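Local structure of glideosome-associated protein 50 (Plasmodium falciparum 3D7, 3TGH) at residues W57-L60 with Y61-Y65; I155-T159 with W160-S164; H279-N283 with N284-T288. The protein forms part of the glideosome, the parasite's gliding and invasion machinery, probably anchors it to the inner membrane complex, and has a purple acid phosphatase fold that binds two metal ions. All blocks are in the same frame, centred on the assembly; numbering follows the deposited sequence.

How the contacts relate
The three contacts follow one another along the chain, and none touches another. Contact 1 lies along helix 56-62 and the residues that follow, contact 2 is the bend after strand 148-156, and contact 3 the hairpin between strands 275-282 and 285-292. Centres of contacts 1 and 2 and of contacts 2 and 3 lie about 26 Å apart, those of contacts 1 and 3 about 30 Å; contacts 2 and 3 fall on opposite sides of the chain's centre. Contact 2 is the one near the metals: the side chain of Val161 is about 5 Å from that of His172, and the side chain of Leu162 is about 8 Å from a bound cobalt ion. Contacts 1 and 3 lie away from the metal-binding histidines.

Contact 1: W57-L60 with Y61-Y65; sequences WKNL and YEDVY
Lys58 and Asp63, five residues apart, join in a salt bridge on the solvent-facing side of the helix. The lysine chain leaves with CG anti to its backbone N (chi1 -170°), runs extended to CE and turns only at its last torsion, which brings NZ across to Asp63 OD2 at 2.8 Å. The ammonium takes the syn lone pair of OD2, on the side of the other carboxylate oxygen. The two chains pass obliquely, and the lysine CG lies 3.5 Å from the same OD2. A water, donating both to Asn59 OD1 and to Asp63 OD2, gives that carboxylate oxygen a second partner.

Glu62 points back over the preceding turn: its CG lies 3.4 Å from Trp57 O, while OE1 rests beside the CG of Lys58. The charged ends of Lys58 and Glu62 stay 6.0 Å apart, NZ to OE1, a spacing at which attraction is probably modest. On the inner side, Val64 sets CG2 3.4 Å from Asn59 O and close to Leu60 O, and its other methyl, CG1, sits over the centre of one face of the Tyr65 ring. Tyr61 and Trp57 are turned into the core, where both meet Trp121 edge-to-face; Tyr61 OH bonds to Pro119 O and Trp57 NE1 to Gly51 O.

Glu62 N reaches Trp57 O at 3.0 Å, almost straight at 176°, and Asp63 N reaches Lys58 O at 2.8 Å; the Tyr61 N bond to Trp57 O is weak. The first two, i+5 to i bonds, accompany a wider, pi-type turn within helix 56-62, the helix of the beta-alpha-beta unit between parallel strands 37-40 and 75-78 of the calcineurin-like phosphoesterase fold.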
ATOM      1  N   TRP A  57       5.929  16.416 -10.386  1.00 28.23           N
ATOM      2  CA  TRP A  57       4.837  15.533 -10.833  1.00 28.70           C
ATOM      3  C   TRP A  57       5.145  14.944 -12.211  1.00 29.98           C
ATOM      4  O   TRP A  57       4.999  13.742 -12.438  1.00 29.05           O
ATOM      5  CB  TRP A  57       3.494  16.267 -10.887  1.00 27.09           C
ATOM      6  CG  TRP A  57       2.902  16.602  -9.554  1.00 23.80           C
ATOM      7  CD1 TRP A  57       2.863  17.831  -8.959  1.00 24.50           C
ATOM      8  CD2 TRP A  57       2.234  15.703  -8.658  1.00 22.66           C
ATOM      9  NE1 TRP A  57       2.221  17.756  -7.751  1.00 27.21           N
ATOM     10  CE2 TRP A  57       1.818  16.462  -7.541  1.00 23.39           C
ATOM     11  CE3 TRP A  57       1.950  14.334  -8.691  1.00 23.14           C
ATOM     12  CZ2 TRP A  57       1.140  15.891  -6.459  1.00 24.42           C
ATOM     13  CZ3 TRP A  57       1.265  13.771  -7.622  1.00 23.93           C
ATOM     14  CH2 TRP A  57       0.861  14.551  -6.528  1.00 23.29           C
ATOM     15  N   LYS A  58       5.567  15.802 -13.130  1.00 31.61           N
ATOM     16  CA  LYS A  58       5.923  15.368 -14.474  1.00 33.00           C
ATOM     17  C   LYS A  58       7.233  14.579 -14.490  1.00 32.98           C
ATOM     18  O   LYS A  58       7.310  13.493 -15.084  1.00 33.30           O
ATOM     19  CB  LYS A  58       6.023  16.567 -15.415  1.00 36.00           C
ATOM     20  CG  LYS A  58       6.160  16.183 -16.877  1.00 40.56           C
ATOM     21  CD  LYS A  58       6.061  17.398 -17.785  1.00 46.47           C
ATOM     22  CE  LYS A  58       6.104  16.994 -19.252  1.00 50.51           C
ATOM     23  NZ  LYS A  58       7.420  16.423 -19.644  1.00 50.10           N
ATOM     24  N   ASN A  59       8.251  15.122 -13.829  1.00 31.99           N
ATOM     25  CA  ASN A  59       9.610  14.570 -13.895  1.00 35.11           C
ATOM     26  C   ASN A  59       9.811  13.243 -13.164  1.00 33.30           C
ATOM     27  O   ASN A  59      10.590  12.410 -13.623  1.00 32.80           O
ATOM     28  CB  ASN A  59      10.629  15.585 -13.364  1.00 37.00           C
ATOM     29  CG  ASN A  59      10.705  16.838 -14.213  1.00 42.23           C
ATOM     30  OD1 ASN A  59      10.512  16.797 -15.432  1.00 47.66           O
ATOM     31  ND2 ASN A  59      11.004  17.962 -13.575  1.00 45.40           N
ATOM     32  N   LEU A  60       9.121  13.049 -12.037  1.00 29.92           N
ATOM     33  CA  LEU A  60       9.310  11.851 -11.217  1.00 29.57           C
ATOM     34  C   LEU A  60       8.188  10.820 -11.317  1.00 28.97           C
ATOM     35  O   LEU A  60       8.369   9.695 -10.874  1.00 29.15           O
ATOM     36  CB  LEU A  60       9.517  12.231  -9.746  1.00 29.02           C
ATOM     37  CG  LEU A  60      10.699  13.153  -9.440  1.00 31.69           C
ATOM     38  CD1 LEU A  60      10.768  13.472  -7.946  1.00 32.12           C
ATOM     39  CD2 LEU A  60      12.006  12.529  -9.921  1.00 35.98           C
ATOM     40  N   TYR A  61       7.037  11.192 -11.880  1.00 27.54           N
ATOM     41  CA  TYR A  61       5.906  10.273 -11.964  1.00 28.30           C
ATOM     42  C   TYR A  61       5.451  10.111 -13.405  1.00 29.01           C
ATOM     43  O   TYR A  61       5.594   9.033 -13.982  1.00 29.83           O
ATOM     44  CB  TYR A  61       4.755  10.752 -11.079  1.00 26.86           C
ATOM     45  CG  TYR A  61       3.504   9.894 -11.116  1.00 25.16           C
ATOM     46  CD1 TYR A  61       3.423   8.715 -10.386  1.00 24.63           C
ATOM     47  CD2 TYR A  61       2.389  10.276 -11.866  1.00 26.87           C
ATOM     48  CE1 TYR A  61       2.265   7.930 -10.401  1.00 24.35           C
ATOM     49  CE2 TYR A  61       1.232   9.492 -11.892  1.00 25.91           C
ATOM     50  CZ  TYR A  61       1.186   8.317 -11.151  1.00 28.13           C
ATOM     51  OH  TYR A  61       0.058   7.536 -11.143  1.00 30.04           O
ATOM     52  N   GLU A  62       4.928  11.186 -13.987  1.00 28.82           N
ATOM     53  CA  GLU A  62       4.317  11.123 -15.315  1.00 32.08           C
ATOM     54  C   GLU A  62       5.284  10.634 -16.387  1.00 33.18           C
ATOM     55  O   GLU A  62       4.932   9.772 -17.190  1.00 34.28           O
ATOM     56  CB  GLU A  62       3.765  12.482 -15.738  1.00 32.91           C
ATOM     57  CG  GLU A  62       2.665  13.036 -14.839  1.00 34.62           C
ATOM     58  CD  GLU A  62       2.222  14.438 -15.251  1.00 37.55           C
ATOM     59  OE1 GLU A  62       2.639  14.922 -16.323  1.00 39.29           O
ATOM     60  OE2 GLU A  62       1.455  15.059 -14.494  1.00 37.78           O
ATOM     61  N   ASP A  63       6.495  11.184 -16.408  1.00 32.65           N
ATOM     62  CA  ASP A  63       7.478  10.811 -17.433  1.00 35.01           C
ATOM     63  C   ASP A  63       8.216   9.504 -17.127  1.00 34.33           C
ATOM     64  O   ASP A  63       8.913   8.979 -17.992  1.00 35.46           O
ATOM     65  CB  ASP A  63       8.491  11.940 -17.653  1.00 35.81           C
ATOM     66  CG  ASP A  63       7.890  13.140 -18.374  1.00 42.44           C
ATOM     67  OD1 ASP A  63       6.734  13.056 -18.848  1.00 47.23           O
ATOM     68  OD2 ASP A  63       8.586  14.168 -18.479  1.00 45.45           O
ATOM     69  N   VAL A  64       8.070   8.990 -15.905  1.00 32.09           N
ATOM     70  CA  VAL A  64       8.758   7.777 -15.485  1.00 31.05           C
ATOM     71  C   VAL A  64       7.882   6.543 -15.698  1.00 30.98           C
ATOM     72  O   VAL A  64       8.382   5.497 -16.117  1.00 31.33           O
ATOM     73  CB  VAL A  64       9.195   7.862 -13.996  1.00 30.80           C
ATOM     74  CG1 VAL A  64       9.813   6.541 -13.519  1.00 28.29           C
ATOM     75  CG2 VAL A  64      10.171   9.014 -13.790  1.00 31.01           C
ATOM     76  N   TYR A  65       6.586   6.656 -15.406  1.00 29.62           N
ATOM     77  CA  TYR A  65       5.700   5.480 -15.395  1.00 29.24           C
ATOM     78  C   TYR A  65       4.694   5.472 -16.543  1.00 30.85           C
ATOM     79  O   TYR A  65       3.695   4.755 -16.491  1.00 31.48           O
ATOM     80  CB  TYR A  65       5.011   5.341 -14.029  1.00 28.63           C
ATOM     81  CG  TYR A  65       6.026   5.261 -12.908  1.00 26.11           C
ATOM     82  CD1 TYR A  65       6.775   4.100 -12.697  1.00 27.94           C
ATOM     83  CD2 TYR A  65       6.260   6.348 -12.080  1.00 27.69           C
ATOM     84  CE1 TYR A  65       7.737   4.034 -11.682  1.00 25.05           C
ATOM     85  CE2 TYR A  65       7.205   6.286 -11.060  1.00 27.64           C
ATOM     86  CZ  TYR A  65       7.942   5.130 -10.872  1.00 25.11           C
ATOM     87  OH  TYR A  65       8.877   5.087  -9.871  1.00 27.59           O
TER
HETATM   88  O   HOH W   1      10.840  14.203 -17.322  1.00 49.19           O

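Contact 2: I155-T159 with W160-S164; sequences IFIDT and WVLSS
Asp158 folds its carboxylate forward over the bend that follows it, with Val161 crossing it at about a right angle. A chi1 of -170° puts the carboxylate opposite the aspartate's backbone N, and OD1 receives Val161 N at 2.9 Å in a nearly straight bond (170°) that arrives from above the carboxylate plane. Trp160 N also points to OD1, but that bond is bent and weak. The CG2 methyl of Val161, set beside its own backbone N, packs 3.4 Å from Asp158 CG; Trp85 NE1 holds the other oxygen, OD2, and so fixes the rotation of the group. The carbonyl of Asp158 takes Leu162 N at 3.2 Å, with the leucine CG resting 3.4 Å from the same oxygen.

Ser163 closes the type I turn that starts at Trp160. Its hydroxyl, at chi1 82°, swings back to donate to a lone pair of Trp160 O at 2.7 Å, and Ser163 N shares that acceptor.

The bend carries the chain from strand 148-156 to helix 169-189. Val161 packs on Ala175 of that helix, and Val161 O is hydrogen-bonded to ND1 of the metal-binding His172; Ile157 lies against strands 192-196 and 228-231.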
ATOM      1  N   ILE A 155      -7.421  -1.689   2.506  1.00 21.25           N
ATOM      2  CA  ILE A 155      -7.557  -0.615   3.474  1.00 20.74           C
ATOM      3  C   ILE A 155      -6.258   0.198   3.470  1.00 21.03           C
ATOM      4  O   ILE A 155      -5.152  -0.351   3.611  1.00 21.30           O
ATOM      5  CB  ILE A 155      -7.880  -1.158   4.868  1.00 22.02           C
ATOM      6  CG1 ILE A 155      -9.269  -1.825   4.843  1.00 24.36           C
ATOM      7  CG2 ILE A 155      -7.843  -0.035   5.920  1.00 21.25           C
ATOM      8  CD1 ILE A 155      -9.520  -2.763   6.016  1.00 26.13           C
ATOM      9  N   PHE A 156      -6.397   1.499   3.260  1.00 20.28           N
ATOM     10  CA  PHE A 156      -5.248   2.393   3.132  1.00 20.06           C
ATOM     11  C   PHE A 156      -5.169   3.282   4.355  1.00 21.00           C
ATOM     12  O   PHE A 156      -6.126   3.986   4.689  1.00 20.79           O
ATOM     13  CB  PHE A 156      -5.350   3.223   1.848  1.00 21.52           C
ATOM     14  CG  PHE A 156      -5.351   2.389   0.601  1.00 21.70           C
ATOM     15  CD1 PHE A 156      -6.537   1.840   0.118  1.00 18.92           C
ATOM     16  CD2 PHE A 156      -4.162   2.111  -0.069  1.00 20.97           C
ATOM     17  CE1 PHE A 156      -6.539   1.037  -1.030  1.00 20.95           C
ATOM     18  CE2 PHE A 156      -4.154   1.317  -1.201  1.00 21.60           C
ATOM     19  CZ  PHE A 156      -5.352   0.764  -1.677  1.00 21.27           C
ATOM     20  N   ILE A 157      -4.022   3.249   5.030  1.00 21.94           N
ATOM     21  CA  ILE A 157      -3.836   4.007   6.269  1.00 21.73           C
ATOM     22  C   ILE A 157      -2.715   5.025   6.143  1.00 21.76           C
ATOM     23  O   ILE A 157      -1.786   4.850   5.349  1.00 22.15           O
ATOM     24  CB  ILE A 157      -3.559   3.079   7.490  1.00 22.76           C
ATOM     25  CG1 ILE A 157      -2.311   2.224   7.289  1.00 23.86           C
ATOM     26  CG2 ILE A 157      -4.745   2.163   7.745  1.00 24.64           C
ATOM     27  CD1 ILE A 157      -1.931   1.397   8.546  1.00 22.52           C
ATOM     28  N   ASP A 158      -2.829   6.096   6.923  1.00 21.74           N
ATOM     29  CA  ASP A 158      -1.771   7.067   7.064  1.00 21.09           C
ATOM     30  C   ASP A 158      -1.143   6.850   8.425  1.00 22.74           C
ATOM     31  O   ASP A 158      -1.714   7.225   9.451  1.00 23.21           O
ATOM     32  CB  ASP A 158      -2.280   8.493   6.942  1.00 22.18           C
ATOM     33  CG  ASP A 158      -1.141   9.485   6.858  1.00 23.46           C
ATOM     34  OD1 ASP A 158      -0.305   9.498   7.777  1.00 23.99           O
ATOM     35  OD2 ASP A 158      -1.047  10.209   5.859  1.00 23.12           O
ATOM     36  N   THR A 159       0.037   6.247   8.431  1.00 20.96           N
ATOM     37  CA  THR A 159       0.674   5.891   9.687  1.00 21.10           C
ATOM     38  C   THR A 159       1.200   7.097  10.474  1.00 23.04           C
ATOM     39  O   THR A 159       1.450   6.971  11.675  1.00 25.13           O
ATOM     40  CB  THR A 159       1.778   4.834   9.493  1.00 21.70           C
ATOM     41  OG1 THR A 159       2.669   5.229   8.452  1.00 22.64           O
ATOM     42  CG2 THR A 159       1.170   3.481   9.143  1.00 21.32           C
ATOM     43  N   TRP A 160       1.368   8.251   9.832  1.00 20.96           N
ATOM     44  CA  TRP A 160       1.751   9.446  10.573  1.00 21.93           C
ATOM     45  C   TRP A 160       0.547  10.049  11.295  1.00 23.00           C
ATOM     46  O   TRP A 160       0.651  10.439  12.461  1.00 23.86           O
ATOM     47  CB  TRP A 160       2.460  10.484   9.699  1.00 23.05           C
ATOM     48  CG  TRP A 160       3.017  11.566  10.549  1.00 22.50           C
ATOM     49  CD1 TRP A 160       3.944  11.418  11.551  1.00 26.31           C
ATOM     50  CD2 TRP A 160       2.658  12.953  10.540  1.00 24.19           C
ATOM     51  NE1 TRP A 160       4.186  12.626  12.149  1.00 25.42           N
ATOM     52  CE2 TRP A 160       3.423  13.588  11.545  1.00 27.34           C
ATOM     53  CE3 TRP A 160       1.789  13.728   9.766  1.00 23.82           C
ATOM     54  CZ2 TRP A 160       3.318  14.953  11.817  1.00 25.48           C
ATOM     55  CZ3 TRP A 160       1.703  15.089  10.021  1.00 26.14           C
ATOM     56  CH2 TRP A 160       2.467  15.688  11.040  1.00 26.54           C
ATOM     57  N   VAL A 161      -0.597  10.108  10.611  1.00 23.16           N
ATOM     58  CA  VAL A 161      -1.855  10.533  11.251  1.00 22.91           C
ATOM     59  C   VAL A 161      -2.194   9.685  12.481  1.00 22.73           C
ATOM     60  O   VAL A 161      -2.674  10.213  13.490  1.00 21.88           O
ATOM     61  CB  VAL A 161      -3.040  10.491  10.266  1.00 22.89           C
ATOM     62  CG1 VAL A 161      -4.352  10.811  10.988  1.00 25.71           C
ATOM     63  CG2 VAL A 161      -2.813  11.472   9.125  1.00 25.92           C
ATOM     64  N   LEU A 162      -1.934   8.382  12.391  1.00 22.69           N
ATOM     65  CA  LEU A 162      -2.208   7.449  13.482  1.00 21.70           C
ATOM     66  C   LEU A 162      -1.189   7.543  14.622  1.00 23.60           C
ATOM     67  O   LEU A 162      -1.418   6.984  15.691  1.00 25.17           O
ATOM     68  CB  LEU A 162      -2.219   6.005  12.966  1.00 23.51           C
ATOM     69  CG  LEU A 162      -3.327   5.587  12.003  1.00 25.15           C
ATOM     70  CD1 LEU A 162      -3.162   4.101  11.648  1.00 29.56           C
ATOM     71  CD2 LEU A 162      -4.682   5.872  12.613  1.00 24.19           C
ATOM     72  N   SER A 163      -0.062   8.209  14.382  1.00 25.51           N
ATOM     73  CA  SER A 163       1.004   8.335  15.382  1.00 25.59           C
ATOM     74  C   SER A 163       0.695   9.393  16.434  1.00 27.81           C
ATOM     75  O   SER A 163      -0.194  10.225  16.269  1.00 26.54           O
ATOM     76  CB  SER A 163       2.338   8.681  14.707  1.00 25.73           C
ATOM     77  OG  SER A 163       2.428  10.067  14.444  1.00 26.07           O
ATOM     78  N   SER A 164       1.483   9.385  17.506  1.00 27.33           N
ATOM     79  CA  SER A 164       1.319  10.352  18.584  1.00 29.66           C
ATOM     80  C   SER A 164       1.845  11.753  18.232  1.00 31.30           C
ATOM     81  O   SER A 164       1.558  12.712  18.953  1.00 32.59           O
ATOM     82  CB  SER A 164       2.019   9.839  19.850  1.00 31.79           C
ATOM     83  OG  SER A 164       3.407   9.704  19.627  1.00 33.62           O
TER

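Contact 3: H279-N283 with N284-T288; sequences HELSN and NGIVT
His279 and Thr288 lie side by side at the end of these segments farthest from the turn, and Thr288 OG1 meets the imidazole at its edge, 3.0 Å from His279 ND1; either could be the donor. The threonine's CG2, anti to its backbone N, sits 3.5 Å from ring atom CE1. Leu281 and Ile286 fill the same face, with Leu281 CD1 4.0 Å from Ile286 CG2. On the other face Glu280 runs alongside Val287.

Glu280 and Val287 form an antiparallel hydrogen-bonded pair, Glu280 N to Val287 O at 2.8 Å and Val287 N to Glu280 O at 2.9 Å. At the turn Ser282 OG, with chi1 72°, accepts Asn284 N at 3.3 Å. Gly285 adopts backbone angles that would press a CB against the preceding carbonyl oxygen.

Farther out, Ser8 OG holds His279 NE2 and Phe6 stacks on its ring, while Leu281 and Ile286 both touch Phe192 of strand 192-196. In the conformer given, Lys289 pairs with Glu280 OE2 in a salt bridge.

Both ring nitrogens of the buried His279 thus have hydroxyl partners, which hold the imidazole's rotation.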
ATOM      1  N   HIS A 279       1.470  -9.183  -6.777  1.00 27.13           N
ATOM      2  CA  HIS A 279       0.650 -10.012  -5.899  1.00 26.19           C
ATOM      3  C   HIS A 279      -0.480 -10.603  -6.717  1.00 28.61           C
ATOM      4  O   HIS A 279      -1.049  -9.921  -7.562  1.00 27.68           O
ATOM      5  CB  HIS A 279       0.051  -9.195  -4.757  1.00 26.74           C
ATOM      6  CG  HIS A 279       1.026  -8.308  -4.052  1.00 25.35           C
ATOM      7  ND1 HIS A 279       1.685  -8.686  -2.905  1.00 27.34           N
ATOM      8  CD2 HIS A 279       1.432  -7.043  -4.322  1.00 27.95           C
ATOM      9  CE1 HIS A 279       2.462  -7.695  -2.498  1.00 25.87           C
ATOM     10  NE2 HIS A 279       2.326  -6.687  -3.342  1.00 25.58           N
ATOM     11  N   GLU A 280      -0.801 -11.861  -6.444  1.00 29.24           N
ATOM     12  CA  GLU A 280      -1.860 -12.573  -7.150  0.56 30.65           C
ATOM     13  C   GLU A 280      -2.838 -13.177  -6.130  1.00 31.88           C
ATOM     14  O   GLU A 280      -2.445 -14.002  -5.301  1.00 30.56           O
ATOM     15  CB  GLU A 280      -1.251 -13.674  -8.036  0.56 32.89           C
ATOM     16  CG  GLU A 280      -0.154 -13.183  -9.008  0.56 35.19           C
ATOM     17  CD  GLU A 280       0.668 -14.307  -9.656  0.56 40.46           C
ATOM     18  OE1 GLU A 280       0.506 -15.496  -9.297  0.56 42.84           O
ATOM     19  OE2 GLU A 280       1.499 -13.990 -10.532  0.56 41.90           O
ATOM     20  N   LEU A 281      -4.101 -12.759  -6.185  1.00 30.33           N
ATOM     21  CA  LEU A 281      -5.153 -13.336  -5.343  1.00 31.77           C
ATOM     22  C   LEU A 281      -5.880 -14.390  -6.162  1.00 33.49           C
ATOM     23  O   LEU A 281      -6.257 -14.129  -7.309  1.00 31.17           O
ATOM     24  CB  LEU A 281      -6.160 -12.279  -4.893  1.00 32.49           C
ATOM     25  CG  LEU A 281      -5.814 -11.373  -3.709  1.00 35.06           C
ATOM     26  CD1 LEU A 281      -4.435 -10.805  -3.821  1.00 36.12           C
ATOM     27  CD2 LEU A 281      -6.855 -10.264  -3.599  1.00 34.10           C
ATOM     28  N   SER A 282      -6.086 -15.566  -5.574  1.00 33.16           N
ATOM     29  CA  SER A 282      -6.763 -16.670  -6.256  1.00 35.49           C
ATOM     30  C   SER A 282      -7.605 -17.472  -5.270  1.00 36.85           C
ATOM     31  O   SER A 282      -7.653 -17.159  -4.081  1.00 33.64           O
ATOM     32  CB  SER A 282      -5.731 -17.590  -6.925  1.00 37.71           C
ATOM     33  OG  SER A 282      -5.014 -18.359  -5.968  1.00 38.07           O
ATOM     34  N   ASN A 283      -8.252 -18.525  -5.765  1.00 38.90           N
ATOM     35  CA  ASN A 283      -9.039 -19.411  -4.907  1.00 40.92           C
ATOM     36  C   ASN A 283      -8.207 -20.054  -3.796  1.00 41.43           C
ATOM     37  O   ASN A 283      -8.736 -20.385  -2.739  1.00 44.42           O
ATOM     38  CB  ASN A 283      -9.777 -20.490  -5.732  1.00 43.55           C
ATOM     39  CG  ASN A 283      -8.848 -21.317  -6.610  0.71 44.36           C
ATOM     40  OD1 ASN A 283      -7.665 -21.010  -6.761  0.52 43.96           O
ATOM     41  ND2 ASN A 283      -9.392 -22.376  -7.202  0.49 48.54           N
ATOM     42  N   ASN A 284      -6.906 -20.200  -4.033  1.00 41.76           N
ATOM     43  CA  ASN A 284      -6.005 -20.857  -3.089  1.00 43.37           C
ATOM     44  C   ASN A 284      -5.328 -19.923  -2.082  1.00 41.54           C
ATOM     45  O   ASN A 284      -4.880 -20.373  -1.026  1.00 41.77           O
ATOM     46  CB  ASN A 284      -4.948 -21.639  -3.866  1.00 45.59           C
ATOM     47  CG  ASN A 284      -5.551 -22.790  -4.654  1.00 50.66           C
ATOM     48  OD1 ASN A 284      -5.309 -22.935  -5.854  1.00 53.56           O
ATOM     49  ND2 ASN A 284      -6.359 -23.605  -3.983  1.00 54.51           N
ATOM     50  N   GLY A 285      -5.252 -18.636  -2.402  1.00 38.31           N
ATOM     51  CA  GLY A 285      -4.650 -17.664  -1.493  1.00 36.41           C
ATOM     52  C   GLY A 285      -3.964 -16.520  -2.206  1.00 34.49           C
ATOM     53  O   GLY A 285      -4.408 -16.090  -3.272  1.00 32.02           O
ATOM     54  N   ILE A 286      -2.875 -16.035  -1.609  1.00 31.27           N
ATOM     55  CA  ILE A 286      -2.119 -14.909  -2.136  1.00 32.69           C
ATOM     56  C   ILE A 286      -0.686 -15.328  -2.428  1.00 33.01           C
ATOM     57  O   ILE A 286       0.006 -15.846  -1.547  1.00 37.09           O
ATOM     58  CB  ILE A 286      -2.068 -13.732  -1.152  1.00 31.00           C
ATOM     59  CG1 ILE A 286      -3.474 -13.388  -0.659  1.00 33.11           C
ATOM     60  CG2 ILE A 286      -1.409 -12.518  -1.834  1.00 31.09           C
ATOM     61  CD1 ILE A 286      -3.519 -12.230   0.307  1.00 31.30           C
ATOM     62  N   VAL A 287      -0.260 -15.116  -3.668  1.00 31.77           N
ATOM     63  CA  VAL A 287       1.127 -15.328  -4.061  1.00 32.32           C
ATOM     64  C   VAL A 287       1.746 -13.956  -4.287  1.00 32.72           C
ATOM     65  O   VAL A 287       1.220 -13.156  -5.064  1.00 32.43           O
ATOM     66  CB  VAL A 287       1.234 -16.170  -5.350  1.00 34.25           C
ATOM     67  CG1 VAL A 287       2.686 -16.301  -5.784  1.00 36.37           C
ATOM     68  CG2 VAL A 287       0.618 -17.549  -5.144  1.00 35.70           C
ATOM     69  N   THR A 288       2.846 -13.683  -3.589  1.00 28.51           N
ATOM     70  CA  THR A 288       3.574 -12.438  -3.739  1.00 27.95           C
ATOM     71  C   THR A 288       4.940 -12.732  -4.345  1.00 29.53           C
ATOM     72  O   THR A 288       5.671 -13.589  -3.845  1.00 30.14           O
ATOM     73  CB  THR A 288       3.752 -11.737  -2.379  1.00 27.82           C
ATOM     74  OG1 THR A 288       2.466 -11.370  -1.862  1.00 28.83           O
ATOM     75  CG2 THR A 288       4.623 -10.488  -2.517  1.00 29.07           C
TER
HETATM   76  O   HOH W   2      -8.400 -23.427  -1.374  1.00 44.79           O